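Local coordinates for NanU sialic acid binding protein (Bacteroides fragilis, PDB 4L7T), which probably binds sialic acid with high affinity at the bacterial outer membrane, as a member of the SusD family, at residues F54-E59 and T91-F96; Q76-L81 and I320-R325; S37-G42 and N107-K112. All blocks are in the same frame, centred on the assembly; numbering follows the deposited sequence.

Interaction 1. Residues F54-E59 and T91-F96; sequences FFLLGE and TGISNF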
ATOM      1  N   PHE A  54      -5.240  -2.349   4.191  1.00 15.29           N
ATOM      2  CA  PHE A  54      -4.670  -1.826   2.916  1.00 14.52           C
ATOM      3  C   PHE A  54      -3.501  -2.713   2.464  1.00 13.23           C
ATOM      4  O   PHE A  54      -3.430  -3.032   1.303  1.00 14.66           O
ATOM      5  CB  PHE A  54      -4.198  -0.353   3.045  1.00 13.95           C
ATOM      6  CG  PHE A  54      -5.336   0.651   3.418  1.00 14.93           C
ATOM      7  CD1 PHE A  54      -6.649   0.417   3.067  1.00 17.43           C
ATOM      8  CD2 PHE A  54      -5.024   1.813   4.078  1.00 18.06           C
ATOM      9  CE1 PHE A  54      -7.670   1.353   3.390  1.00 23.42           C
ATOM     10  CE2 PHE A  54      -6.079   2.723   4.428  1.00 11.24           C
ATOM     11  CZ  PHE A  54      -7.338   2.498   4.059  1.00 16.43           C
ATOM     12  N   PHE A  55      -2.559  -3.103   3.335  1.00 12.40           N
ATOM     13  CA  PHE A  55      -1.480  -3.947   2.953  1.00 11.89           C
ATOM     14  C   PHE A  55      -1.989  -5.322   2.522  1.00 13.31           C
ATOM     15  O   PHE A  55      -1.563  -5.864   1.477  1.00 11.94           O
ATOM     16  CB  PHE A  55      -0.565  -4.134   4.171  1.00 10.46           C
ATOM     17  CG  PHE A  55       0.481  -5.172   4.005  1.00 11.32           C
ATOM     18  CD1 PHE A  55       1.535  -5.019   3.084  1.00 12.32           C
ATOM     19  CD2 PHE A  55       0.318  -6.395   4.658  1.00 12.53           C
ATOM     20  CE1 PHE A  55       2.399  -6.052   2.911  1.00 12.15           C
ATOM     21  CE2 PHE A  55       1.237  -7.417   4.525  1.00 15.13           C
ATOM     22  CZ  PHE A  55       2.262  -7.278   3.666  1.00 13.48           C
ATOM     23  N   LEU A  56      -2.902  -5.888   3.337  1.00 13.19           N
ATOM     24  CA  LEU A  56      -3.380  -7.272   3.004  1.00 11.64           C
ATOM     25  C   LEU A  56      -4.128  -7.282   1.678  1.00 12.23           C
ATOM     26  O   LEU A  56      -4.015  -8.261   0.926  1.00 12.55           O
ATOM     27  CB  LEU A  56      -4.354  -7.796   4.115  1.00 11.65           C
ATOM     28  CG  LEU A  56      -3.739  -8.103   5.471  1.00 12.13           C
ATOM     29  CD1 LEU A  56      -4.826  -8.703   6.386  1.00 16.83           C
ATOM     30  CD2 LEU A  56      -2.498  -9.054   5.402  1.00 15.12           C
ATOM     31  N   LEU A  57      -4.909  -6.239   1.398  1.00 11.54           N
ATOM     32  CA  LEU A  57      -5.612  -6.190   0.121  1.00 11.68           C
ATOM     33  C   LEU A  57      -4.624  -6.040  -1.070  1.00 13.27           C
ATOM     34  O   LEU A  57      -4.906  -6.493  -2.157  1.00 11.71           O
ATOM     35  CB  LEU A  57      -6.628  -5.040   0.115  1.00 11.23           C
ATOM     36  CG  LEU A  57      -7.818  -5.270   1.114  1.00 12.07           C
ATOM     37  CD1 LEU A  57      -8.597  -3.967   1.119  1.00 16.84           C
ATOM     38  CD2 LEU A  57      -8.697  -6.450   0.615  1.00 13.57           C
ATOM     39  N   GLY A  58      -3.504  -5.344  -0.855  1.00 12.41           N
ATOM     40  CA  GLY A  58      -2.704  -4.948  -2.005  1.00 10.49           C
ATOM     41  C   GLY A  58      -1.536  -5.848  -2.273  1.00 10.80           C
ATOM     42  O   GLY A  58      -0.929  -5.703  -3.347  1.00 11.07           O
ATOM     43  N   GLU A  59      -1.142  -6.714  -1.325  1.00 11.14           N
ATOM     44  CA  GLU A  59       0.092  -7.476  -1.547  1.00 10.60           C
ATOM     45  C   GLU A  59       0.100  -9.008  -1.369  1.00 11.87           C
ATOM     46  O   GLU A  59       0.531  -9.688  -2.285  1.00 12.34           O
ATOM     47  CB  GLU A  59       1.229  -6.811  -0.737  1.00 10.91           C
ATOM     48  CG  GLU A  59       2.594  -7.480  -0.832  1.00 13.79           C
ATOM     49  CD  GLU A  59       3.695  -6.670  -0.223  1.00 16.33           C
ATOM     50  OE1 GLU A  59       3.696  -5.405  -0.388  1.00 17.16           O
ATOM     51  OE2 GLU A  59       4.624  -7.280   0.362  1.00 14.97           O
ATOM     52  N   THR A  91     -12.342 -16.186   5.086  1.00 18.09           N
ATOM     53  CA  THR A  91     -12.290 -15.141   4.043  1.00 17.22           C
ATOM     54  C   THR A  91     -10.999 -14.354   4.082  1.00 17.79           C
ATOM     55  O   THR A  91     -10.749 -13.597   3.163  1.00 19.28           O
ATOM     56  CB  THR A  91     -13.500 -14.134   4.186  1.00 18.63           C
ATOM     57  OG1 THR A  91     -13.379 -13.502   5.461  1.00 19.95           O
ATOM     58  CG2 THR A  91     -14.836 -14.894   4.032  1.00 19.30           C
ATOM     59  N   GLY A  92     -10.180 -14.540   5.093  1.00 17.53           N
ATOM     60  CA  GLY A  92      -8.855 -13.816   5.186  1.00 18.86           C
ATOM     61  C   GLY A  92      -9.042 -12.415   5.784  1.00 20.13           C
ATOM     62  O   GLY A  92      -8.428 -12.088   6.792  1.00 22.41           O
ATOM     63  N   ILE A  93      -9.946 -11.634   5.230  1.00 18.67           N
ATOM     64  CA  ILE A  93     -10.358 -10.345   5.808  1.00 16.43           C
ATOM     65  C   ILE A  93     -11.881 -10.332   5.962  1.00 17.37           C
ATOM     66  O   ILE A  93     -12.572 -10.884   5.099  1.00 18.68           O
ATOM     67  CB  ILE A  93      -9.993  -9.214   4.807  1.00 15.21           C
ATOM     68  CG1 ILE A  93      -8.498  -9.040   4.685  1.00 14.96           C
ATOM     69  CG2 ILE A  93     -10.552  -7.879   5.312  1.00 18.06           C
ATOM     70  CD1 ILE A  93      -8.054  -8.023   3.495  1.00 15.97           C
ATOM     71  N   SER A  94     -12.414  -9.725   7.020  1.00 17.50           N
ATOM     72  CA  SER A  94     -13.867  -9.687   7.219  1.00 19.44           C
ATOM     73  C   SER A  94     -14.402  -8.286   7.126  1.00 19.86           C
ATOM     74  O   SER A  94     -13.628  -7.325   7.235  1.00 18.61           O
ATOM     75  CB  SER A  94     -14.214 -10.173   8.646  1.00 20.78           C
ATOM     76  OG  SER A  94     -13.776 -11.510   8.824  1.00 28.58           O
ATOM     77  N   ASN A  95     -15.725  -8.188   6.974  1.00 20.32           N
ATOM     78  CA  ASN A  95     -16.507  -6.950   7.150  1.00 21.51           C
ATOM     79  C   ASN A  95     -15.959  -5.802   6.240  1.00 21.72           C
ATOM     80  O   ASN A  95     -15.833  -4.680   6.705  1.00 21.85           O
ATOM     81  CB  ASN A  95     -16.494  -6.520   8.664  1.00 22.32           C
ATOM     82  CG  ASN A  95     -16.816  -7.712   9.645  1.00 29.96           C
ATOM     83  OD1 ASN A  95     -16.205  -7.862  10.732  1.00 35.42           O
ATOM     84  ND2 ASN A  95     -17.821  -8.512   9.264  1.00 32.69           N
ATOM     85  N   PHE A  96     -15.661  -6.102   4.971  1.00 18.46           N
ATOM     86  CA  PHE A  96     -15.194  -5.102   4.005  1.00 19.66           C
ATOM     87  C   PHE A  96     -14.047  -4.311   4.555  1.00 18.62           C
ATOM     88  O   PHE A  96     -13.971  -3.091   4.287  1.00 17.53           O
ATOM     89  CB  PHE A  96     -16.350  -4.208   3.484  1.00 18.51           C
ATOM     90  CG  PHE A  96     -17.440  -4.988   2.795  1.00 19.98           C
ATOM     91  CD1 PHE A  96     -17.259  -5.501   1.487  1.00 18.09           C
ATOM     92  CD2 PHE A  96     -18.635  -5.290   3.483  1.00 18.94           C
ATOM     93  CE1 PHE A  96     -18.200  -6.260   0.865  1.00 23.32           C
ATOM     94  CE2 PHE A  96     -19.577  -6.113   2.852  1.00 19.95           C
ATOM     95  CZ  PHE A  96     -19.381  -6.559   1.547  1.00 21.72           C
TER
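L56, near the end of helix 51-58, faces I93 in the loop before helix 99-115 with their CA atoms 8.1 Å apart, and no backbone or polar bond joins the two segments. The contact is made by three aliphatic side chains, with I93 reaching in from the loop to meet two consecutive helical leucines. Its backbone is extended, and the longer branch runs out nearly straight (chi2 172°), which carries CD1 to the helix. That methyl lies only 3.3 Å from L57 CD2, so short that the exact fit is doubtful, and L57 lies crosswise to I93. On the neighbouring leucine the same methyl meets the root of the side chain, I93 CD1 to L56 CB at 3.8 Å, whereas L56 CD1 comes to 4.1 Å from I93 CG1 as the two chains pass at a slant. Branched aliphatic residues suit this buried place, where nothing polar is offered across the contact. Two local features go with the loop's course at I93. T91 OG1 donates a hydrogen bond of 2.8 Å to I93 O, approaching from above the carbonyl plane rather than along a lone pair, and G92 between them has a positive phi (83°) that glycine readily adopts. Beyond the two segments, L57 also packs on M99 at the start of helix 99-115, on S145 and W146 of helix 121-146, and on W495 from a later loop. F54 stacks on H141, so helix 51-58 packs against helices 99-115 and 121-146, with I93 of the loop against L56 and L57.

Interaction 2. Residues Q76-L81 and I320-R325; sequences QGMERL and IRLQIR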
ATOM      1  N   GLN A  76      -1.137 -20.428  10.845  1.00 14.45           N
ATOM      2  CA  GLN A  76      -2.440 -20.161  11.524  1.00 14.40           C
ATOM      3  C   GLN A  76      -3.472 -19.496  10.647  1.00 15.89           C
ATOM      4  O   GLN A  76      -4.309 -18.739  11.124  1.00 19.40           O
ATOM      5  CB  GLN A  76      -2.236 -19.409  12.835  1.00 13.95           C
ATOM      6  CG  GLN A  76      -1.419 -20.226  13.817  1.00 15.17           C
ATOM      7  CD  GLN A  76      -1.076 -19.461  15.083  1.00 15.70           C
ATOM      8  OE1 GLN A  76      -1.304 -18.262  15.194  1.00 16.68           O
ATOM      9  NE2 GLN A  76      -0.574 -20.183  16.069  1.00 13.70           N
ATOM     10  N   GLY A  77      -3.445 -19.814   9.337  1.00 15.05           N
ATOM     11  CA  GLY A  77      -4.481 -19.270   8.397  1.00 15.77           C
ATOM     12  C   GLY A  77      -3.941 -18.185   7.475  1.00 15.67           C
ATOM     13  O   GLY A  77      -4.531 -17.950   6.413  1.00 16.97           O
ATOM     14  N   MET A  78      -2.829 -17.573   7.842  1.00 14.96           N
ATOM     15  CA  MET A  78      -2.286 -16.519   6.974  1.00 17.09           C
ATOM     16  C   MET A  78      -1.837 -17.083   5.603  1.00 16.24           C
ATOM     17  O   MET A  78      -1.878 -16.373   4.595  1.00 14.80           O
ATOM     18  CB  MET A  78      -1.154 -15.758   7.664  1.00 18.52           C
ATOM     19  CG  MET A  78      -0.575 -14.668   6.820  1.00 21.02           C
ATOM     20  SD  MET A  78      -1.814 -13.274   6.779  1.00 30.28           S
ATOM     21  CE  MET A  78      -2.751 -13.575   8.411  1.00 23.90           C
ATOM     22  N   GLU A  79      -1.409 -18.352   5.565  1.00 13.21           N
ATOM     23  CA  GLU A  79      -1.090 -18.993   4.282  1.00 14.47           C
ATOM     24  C   GLU A  79      -2.198 -18.975   3.270  1.00 14.06           C
ATOM     25  O   GLU A  79      -1.915 -19.095   2.057  1.00 12.36           O
ATOM     26  CB  GLU A  79      -0.577 -20.432   4.522  1.00 13.71           C
ATOM     27  CG  GLU A  79      -1.648 -21.519   4.825  1.00 16.87           C
ATOM     28  CD  GLU A  79      -2.401 -21.338   6.139  1.00 22.49           C
ATOM     29  OE1 GLU A  79      -1.842 -20.708   7.074  1.00 16.17           O
ATOM     30  OE2 GLU A  79      -3.556 -21.852   6.240  1.00 23.95           O
ATOM     31  N   ARG A  80      -3.430 -18.783   3.735  1.00 12.90           N
ATOM     32  CA  ARG A  80      -4.551 -18.714   2.772  1.00 13.40           C
ATOM     33  C   ARG A  80      -4.422 -17.570   1.765  1.00 12.95           C
ATOM     34  O   ARG A  80      -4.962 -17.648   0.632  1.00 14.27           O
ATOM     35  CB  ARG A  80      -5.934 -18.717   3.457  1.00 14.72           C
ATOM     36  CG  ARG A  80      -6.218 -19.980   4.276  1.00 13.86           C
ATOM     37  CD  ARG A  80      -7.718 -20.075   4.615  1.00 23.91           C
ATOM     38  NE  ARG A  80      -7.908 -21.289   5.420  1.00 24.70           N
ATOM     39  CZ  ARG A  80      -7.885 -21.328   6.766  1.00 27.53           C
ATOM     40  NH1 ARG A  80      -7.868 -20.233   7.530  1.00 26.30           N
ATOM     41  NH2 ARG A  80      -7.966 -22.511   7.367  1.00 28.87           N
ATOM     42  N   LEU A  81      -3.686 -16.528   2.151  1.00 11.67           N
ATOM     43  CA  LEU A  81      -3.469 -15.412   1.208  1.00 12.74           C
ATOM     44  C   LEU A  81      -2.516 -15.825   0.058  1.00 12.11           C
ATOM     45  O   LEU A  81      -2.985 -15.824  -1.110  1.00 12.18           O
ATOM     46  CB  LEU A  81      -3.086 -14.091   1.935  1.00 12.19           C
ATOM     47  CG  LEU A  81      -4.302 -13.444   2.672  1.00 17.50           C
ATOM     48  CD1 LEU A  81      -5.252 -14.225   3.624  1.00 24.53           C
ATOM     49  CD2 LEU A  81      -3.742 -12.165   3.363  1.00 17.89           C
ATOM     50  N   ILE A 320       6.747 -14.586  12.633  1.00 13.78           N
ATOM     51  CA  ILE A 320       6.640 -14.623  11.195  1.00 13.84           C
ATOM     52  C   ILE A 320       5.459 -15.528  10.891  1.00 13.24           C
ATOM     53  O   ILE A 320       5.461 -16.752  11.233  1.00 15.45           O
ATOM     54  CB  ILE A 320       7.872 -15.198  10.565  1.00 14.65           C
ATOM     55  CG1 ILE A 320       9.162 -14.375  10.800  1.00 16.38           C
ATOM     56  CG2 ILE A 320       7.611 -15.426   9.015  1.00 13.08           C
ATOM     57  CD1 ILE A 320       9.103 -12.888  10.309  1.00 18.20           C
ATOM     58  N   ARG A 321       4.427 -14.958  10.244  1.00 12.92           N
ATOM     59  CA  ARG A 321       3.274 -15.727   9.760  1.00 13.00           C
ATOM     60  C   ARG A 321       3.239 -15.737   8.251  1.00 15.49           C
ATOM     61  O   ARG A 321       2.668 -16.604   7.639  1.00 17.11           O
ATOM     62  CB  ARG A 321       1.926 -15.196  10.258  1.00 14.83           C
ATOM     63  CG  ARG A 321       1.815 -15.036  11.812  1.00 14.35           C
ATOM     64  CD  ARG A 321       1.811 -16.363  12.534  1.00 14.43           C
ATOM     65  NE  ARG A 321       1.515 -16.064  13.959  1.00 16.09           N
ATOM     66  CZ  ARG A 321       1.646 -16.971  14.929  1.00 16.98           C
ATOM     67  NH1 ARG A 321       2.094 -18.211  14.643  1.00 16.11           N
ATOM     68  NH2 ARG A 321       1.287 -16.623  16.167  1.00 16.64           N
ATOM     69  N   LEU A 322       3.796 -14.678   7.664  1.00 13.34           N
ATOM     70  CA  LEU A 322       3.969 -14.572   6.193  1.00 12.79           C
ATOM     71  C   LEU A 322       5.462 -14.625   5.960  1.00 12.98           C
ATOM     72  O   LEU A 322       6.222 -13.696   6.366  1.00 13.97           O
ATOM     73  CB  LEU A 322       3.448 -13.190   5.706  1.00 13.05           C
ATOM     74  CG  LEU A 322       1.921 -13.054   5.553  1.00 17.40           C
ATOM     75  CD1 LEU A 322       1.367 -11.572   5.375  1.00 19.20           C
ATOM     76  CD2 LEU A 322       1.374 -13.871   4.400  1.00 16.14           C
ATOM     77  N   GLN A 323       5.920 -15.675   5.281  1.00 13.01           N
ATOM     78  CA  GLN A 323       7.350 -15.895   5.016  1.00 12.62           C
ATOM     79  C   GLN A 323       7.667 -15.538   3.558  1.00 13.45           C
ATOM     80  O   GLN A 323       7.170 -16.198   2.638  1.00 13.74           O
ATOM     81  CB  GLN A 323       7.695 -17.387   5.330  1.00 13.22           C
ATOM     82  CG  GLN A 323       9.153 -17.760   4.954  1.00 13.76           C
ATOM     83  CD  GLN A 323      10.201 -16.927   5.672  1.00 12.32           C
ATOM     84  OE1 GLN A 323      10.271 -16.899   6.936  1.00 14.06           O
ATOM     85  NE2 GLN A 323      11.005 -16.188   4.875  1.00 14.08           N
ATOM     86  N   ILE A 324       8.525 -14.531   3.355  1.00 12.09           N
ATOM     87  CA  ILE A 324       9.006 -14.202   2.034  1.00 13.21           C
ATOM     88  C   ILE A 324       9.645 -15.446   1.405  1.00 14.16           C
ATOM     89  O   ILE A 324      10.418 -16.166   2.081  1.00 14.15           O
ATOM     90  CB  ILE A 324      10.103 -13.132   2.171  1.00 12.39           C
ATOM     91  CG1 ILE A 324       9.533 -11.851   2.823  1.00 13.35           C
ATOM     92  CG2 ILE A 324      10.788 -12.862   0.790  1.00 11.30           C
ATOM     93  CD1 ILE A 324      10.646 -11.004   3.469  1.00 15.46           C
ATOM     94  N   ARG A 325       9.339 -15.707   0.136  1.00 13.06           N
ATOM     95  CA  ARG A 325       9.911 -16.886  -0.558  1.00 15.32           C
ATOM     96  C   ARG A 325      11.456 -16.837  -0.419  1.00 16.00           C
ATOM     97  O   ARG A 325      12.126 -15.823  -0.698  1.00 15.37           O
ATOM     98  CB  ARG A 325       9.535 -16.957  -2.028  1.00 13.93           C
ATOM     99  CG  ARG A 325       8.107 -17.223  -2.367  1.00 16.10           C
ATOM    100  CD  ARG A 325       7.687 -18.681  -2.127  1.00 19.04           C
ATOM    101  NE  ARG A 325       6.325 -18.905  -2.645  1.00 25.60           N
ATOM    102  CZ  ARG A 325       5.632 -20.046  -2.486  1.00 28.16           C
ATOM    103  NH1 ARG A 325       6.185 -21.081  -1.858  1.00 29.55           N
ATOM    104  NH2 ARG A 325       4.395 -20.162  -2.972  1.00 26.84           N
TER
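M78 and R321 mark a mixed, partly buried contact, apolar at one end and polar at the other, between the turn that leads into helix 80-83 and the loop that enters strand 323-324. Their CA atoms are 6.3 Å apart, the closest such pair, and no hydrogen bond crosses between the segments. At the apolar end M78 CG sits 3.2 Å from L322 CD2, the two side chains meeting perpendicularly. That spacing is unusually short, so the exact fit of the flexible methionine is doubtful. M78 CG stands opposite the backbone N (chi1 -180°), and the bend that follows lays SD beside the leucine branch, 3.9 Å from L322 CD1. A flexible thioether and a branched leucine suit an apolar patch that is buried at L322 and partly exposed at M78. At the outer end the amide of Q76 lies over the guanidinium of R321. Q76 OE1 stands 3.1 Å above the plane, over its centre, and the two flat groups are tilted by 31°. The oxygen is 3.2 Å from R321 NH2, yet the N-H bonds do not point at it, so this is a face-on polar contact and not a hydrogen bond, probably favoured by the carbonyl's partial negative charge. The hydrogen bond of R321 NH1 goes to A74 O. R80 N to G77 O closes a type I turn; G77 N also bonds the syn lone pair of E79 OE1 (2.9 Å). At G77 (phi 107°) a CB would jam against the Q76 carbonyl oxygen, which suits glycine. Helix 284-289 adjoins the contact through N288, which touches both M78 and R321, and through L289 against L322; strand 65-67 pairs antiparallel with 323-324, and its Y65 packs on L322.

Interaction 3. Residues S37-G42 and N107-K112; sequences STFNVG and NLMIAK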
ATOM      1  N   SER A  37     -11.399  21.039  12.542  1.00 18.27           N
ATOM      2  CA  SER A  37     -10.043  20.502  12.485  1.00 18.56           C
ATOM      3  C   SER A  37      -9.924  19.183  13.294  1.00 20.36           C
ATOM      4  O   SER A  37      -9.326  18.166  12.839  1.00 19.84           O
ATOM      5  CB  SER A  37      -9.032  21.534  12.904  1.00 20.48           C
ATOM      6  OG  SER A  37      -7.705  21.095  12.740  1.00 22.28           O
ATOM      7  N   THR A  38     -10.452  19.196  14.518  1.00 18.93           N
ATOM      8  CA  THR A  38     -10.350  18.016  15.371  1.00 19.82           C
ATOM      9  C   THR A  38     -11.004  16.855  14.731  1.00 18.61           C
ATOM     10  O   THR A  38     -10.472  15.711  14.822  1.00 21.01           O
ATOM     11  CB  THR A  38     -10.999  18.317  16.765  1.00 19.90           C
ATOM     12  OG1 THR A  38     -10.157  19.267  17.391  1.00 22.38           O
ATOM     13  CG2 THR A  38     -10.897  17.024  17.670  1.00 25.11           C
ATOM     14  N   PHE A  39     -12.111  17.085  14.046  1.00 17.42           N
ATOM     15  CA  PHE A  39     -12.920  16.026  13.430  1.00 16.70           C
ATOM     16  C   PHE A  39     -12.154  15.455  12.174  1.00 18.03           C
ATOM     17  O   PHE A  39     -12.182  14.221  11.916  1.00 18.12           O
ATOM     18  CB  PHE A  39     -14.279  16.458  13.044  1.00 18.18           C
ATOM     19  CG  PHE A  39     -15.198  15.288  12.765  1.00 16.79           C
ATOM     20  CD1 PHE A  39     -15.872  14.656  13.851  1.00 15.90           C
ATOM     21  CD2 PHE A  39     -15.348  14.736  11.473  1.00 20.51           C
ATOM     22  CE1 PHE A  39     -16.738  13.613  13.596  1.00 23.25           C
ATOM     23  CE2 PHE A  39     -16.187  13.658  11.206  1.00 22.60           C
ATOM     24  CZ  PHE A  39     -16.899  13.074  12.278  1.00 24.78           C
ATOM     25  N   ASN A  40     -11.485  16.363  11.454  1.00 17.81           N
ATOM     26  CA  ASN A  40     -10.598  15.944  10.351  1.00 17.59           C
ATOM     27  C   ASN A  40      -9.417  15.105  10.895  1.00 17.66           C
ATOM     28  O   ASN A  40      -9.073  14.104  10.237  1.00 20.01           O
ATOM     29  CB  ASN A  40     -10.101  17.253   9.643  1.00 16.01           C
ATOM     30  CG  ASN A  40      -9.316  16.936   8.359  1.00 18.06           C
ATOM     31  OD1 ASN A  40      -9.807  16.151   7.516  1.00 19.20           O
ATOM     32  ND2 ASN A  40      -8.136  17.570   8.206  1.00 19.81           N
ATOM     33  N   VAL A  41      -8.736  15.491  11.973  1.00 18.82           N
ATOM     34  CA  VAL A  41      -7.711  14.681  12.626  1.00 19.94           C
ATOM     35  C   VAL A  41      -8.324  13.260  12.906  1.00 20.03           C
ATOM     36  O   VAL A  41      -7.741  12.219  12.575  1.00 19.59           O
ATOM     37  CB  VAL A  41      -7.205  15.329  13.965  1.00 20.84           C
ATOM     38  CG1 VAL A  41      -6.297  14.342  14.802  1.00 24.42           C
ATOM     39  CG2 VAL A  41      -6.401  16.599  13.676  1.00 22.75           C
ATOM     40  N   GLY A  42      -9.526  13.262  13.470  1.00 19.29           N
ATOM     41  CA  GLY A  42     -10.264  11.999  13.773  1.00 20.30           C
ATOM     42  C   GLY A  42     -10.514  11.127  12.550  1.00 21.09           C
ATOM     43  O   GLY A  42     -10.451   9.899  12.629  1.00 23.43           O
ATOM     44  N   ASN A 107     -18.856  10.815   5.698  1.00 19.53           N
ATOM     45  CA  ASN A 107     -20.084  11.312   5.150  1.00 21.21           C
ATOM     46  C   ASN A 107     -20.660  12.449   6.073  1.00 20.16           C
ATOM     47  O   ASN A 107     -21.288  13.327   5.566  1.00 23.06           O
ATOM     48  CB  ASN A 107     -21.093  10.160   5.001  1.00 22.18           C
ATOM     49  CG  ASN A 107     -20.729   9.242   3.856  1.00 22.40           C
ATOM     50  OD1 ASN A 107     -19.940   9.630   2.983  1.00 23.12           O
ATOM     51  ND2 ASN A 107     -21.270   8.015   3.854  1.00 22.02           N
ATOM     52  N   LEU A 108     -20.460  12.291   7.364  1.00 21.28           N
ATOM     53  CA  LEU A 108     -20.834  13.262   8.463  1.00 20.97           C
ATOM     54  C   LEU A 108     -20.013  14.546   8.248  1.00 21.48           C
ATOM     55  O   LEU A 108     -20.592  15.651   8.159  1.00 20.93           O
ATOM     56  CB  LEU A 108     -20.548  12.732   9.872  1.00 20.32           C
ATOM     57  CG  LEU A 108     -20.986  13.754  10.978  1.00 25.12           C
ATOM     58  CD1 LEU A 108     -22.469  14.116  10.891  1.00 22.86           C
ATOM     59  CD2 LEU A 108     -20.626  13.292  12.393  1.00 27.19           C
ATOM     60  N   MET A 109     -18.692  14.371   8.094  1.00 18.32           N
ATOM     61  CA  MET A 109     -17.801  15.575   7.814  1.00 18.72           C
ATOM     62  C   MET A 109     -18.280  16.326   6.610  1.00 19.72           C
ATOM     63  O   MET A 109     -18.367  17.576   6.639  1.00 17.81           O
ATOM     64  CB  MET A 109     -16.326  15.159   7.721  1.00 18.61           C
ATOM     65  CG  MET A 109     -15.358  16.367   7.405  1.00 16.30           C
ATOM     66  SD  MET A 109     -15.294  17.362   8.865  1.00 20.24           S
ATOM     67  CE  MET A 109     -13.927  18.518   8.388  1.00 18.41           C
ATOM     68  N   ILE A 110     -18.564  15.616   5.530  1.00 19.27           N
ATOM     69  CA  ILE A 110     -19.024  16.232   4.334  1.00 20.02           C
ATOM     70  C   ILE A 110     -20.307  17.047   4.522  1.00 22.12           C
ATOM     71  O   ILE A 110     -20.379  18.183   4.023  1.00 22.60           O
ATOM     72  CB  ILE A 110     -19.164  15.208   3.172  1.00 20.19           C
ATOM     73  CG1 ILE A 110     -17.749  14.740   2.824  1.00 20.66           C
ATOM     74  CG2 ILE A 110     -19.901  15.816   2.017  1.00 21.19           C
ATOM     75  CD1 ILE A 110     -17.740  13.515   1.821  1.00 21.81           C
ATOM     76  N   ALA A 111     -21.334  16.457   5.192  1.00 21.48           N
ATOM     77  CA  ALA A 111     -22.598  17.188   5.370  1.00 22.30           C
ATOM     78  C   ALA A 111     -22.332  18.384   6.302  1.00 21.21           C
ATOM     79  O   ALA A 111     -22.814  19.474   6.028  1.00 22.81           O
ATOM     80  CB  ALA A 111     -23.665  16.275   6.014  1.00 22.60           C
ATOM     81  N   LYS A 112     -21.541  18.204   7.336  1.00 19.89           N
ATOM     82  CA  LYS A 112     -21.363  19.327   8.320  1.00 20.17           C
ATOM     83  C   LYS A 112     -20.622  20.479   7.642  1.00 20.22           C
ATOM     84  O   LYS A 112     -20.973  21.690   7.833  1.00 19.48           O
ATOM     85  CB  LYS A 112     -20.608  18.934   9.588  1.00 19.51           C
ATOM     86  CG  LYS A 112     -21.440  18.010  10.561  1.00 22.90           C
ATOM     87  CD  LYS A 112     -22.766  18.659  11.031  1.00 24.96           C
ATOM     88  CE  LYS A 112     -23.383  17.793  12.133  1.00 26.52           C
ATOM     89  NZ  LYS A 112     -24.675  18.434  12.684  1.00 25.51           N
TER
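F39 projects from helix 33-48 towards helix 99-115 and meets two consecutive side chains there, M109 beside CD2 and CE2 of the ring and L108 at CZ. With CG opposite the backbone N (chi1 -165°), the phenyl reaches across the gap between the helices. F39 and M109 run antiparallel alongside each other: M109 CB lies 3.8 Å from F39 CE2, and farther along the chain M109 SD comes to 3.7 Å from F39 CD2. The sulfur is 4.9 Å from the ring centroid and 66° off the ring normal, an oblique Met-aromatic contact. L108 instead stands roughly square to the phenylalanine and brings CD2 to 3.7 Å from F39 CZ. Past the sulfur, M109 CE approaches N40 CB at 4.2 Å, so the methionine touches two successive residues of the other helix. A long flexible chain can touch two residues in this way, and a broad ring offers carbons to both L108 and M109. Nearby, W30 meets the F39 ring and also touches L108, and Y127 of helix 121-146 packs on M109. The two short segments run nearly antiparallel, their axes approaching to 10.9 Å at a signed crossing angle of -157°, and such antiparallel packing of helices is consistent with the TPR-like helical framework of SusD-family proteins.

Interactions 1 and 2 form one continuous packed region, their centres 13 Å apart. L81 joins them, its CD2 lying 3.9 Å from L56 CD2 and its CD1 3.9 Å from G92 CA, while F55 CE2 approaches L322 CD1 at 4.2 Å. Their segments alternate along the chain, so the loops they close overlap. Interaction 3 stands apart, about 26 Å from interaction 1 and 37 Å from interaction 2 between centres; interaction 1 is nested inside the loop it closes, and helix 33-48 leads on to helix 51-58. The sodium ion's ligands, T483 and T486, belong to none of these segments.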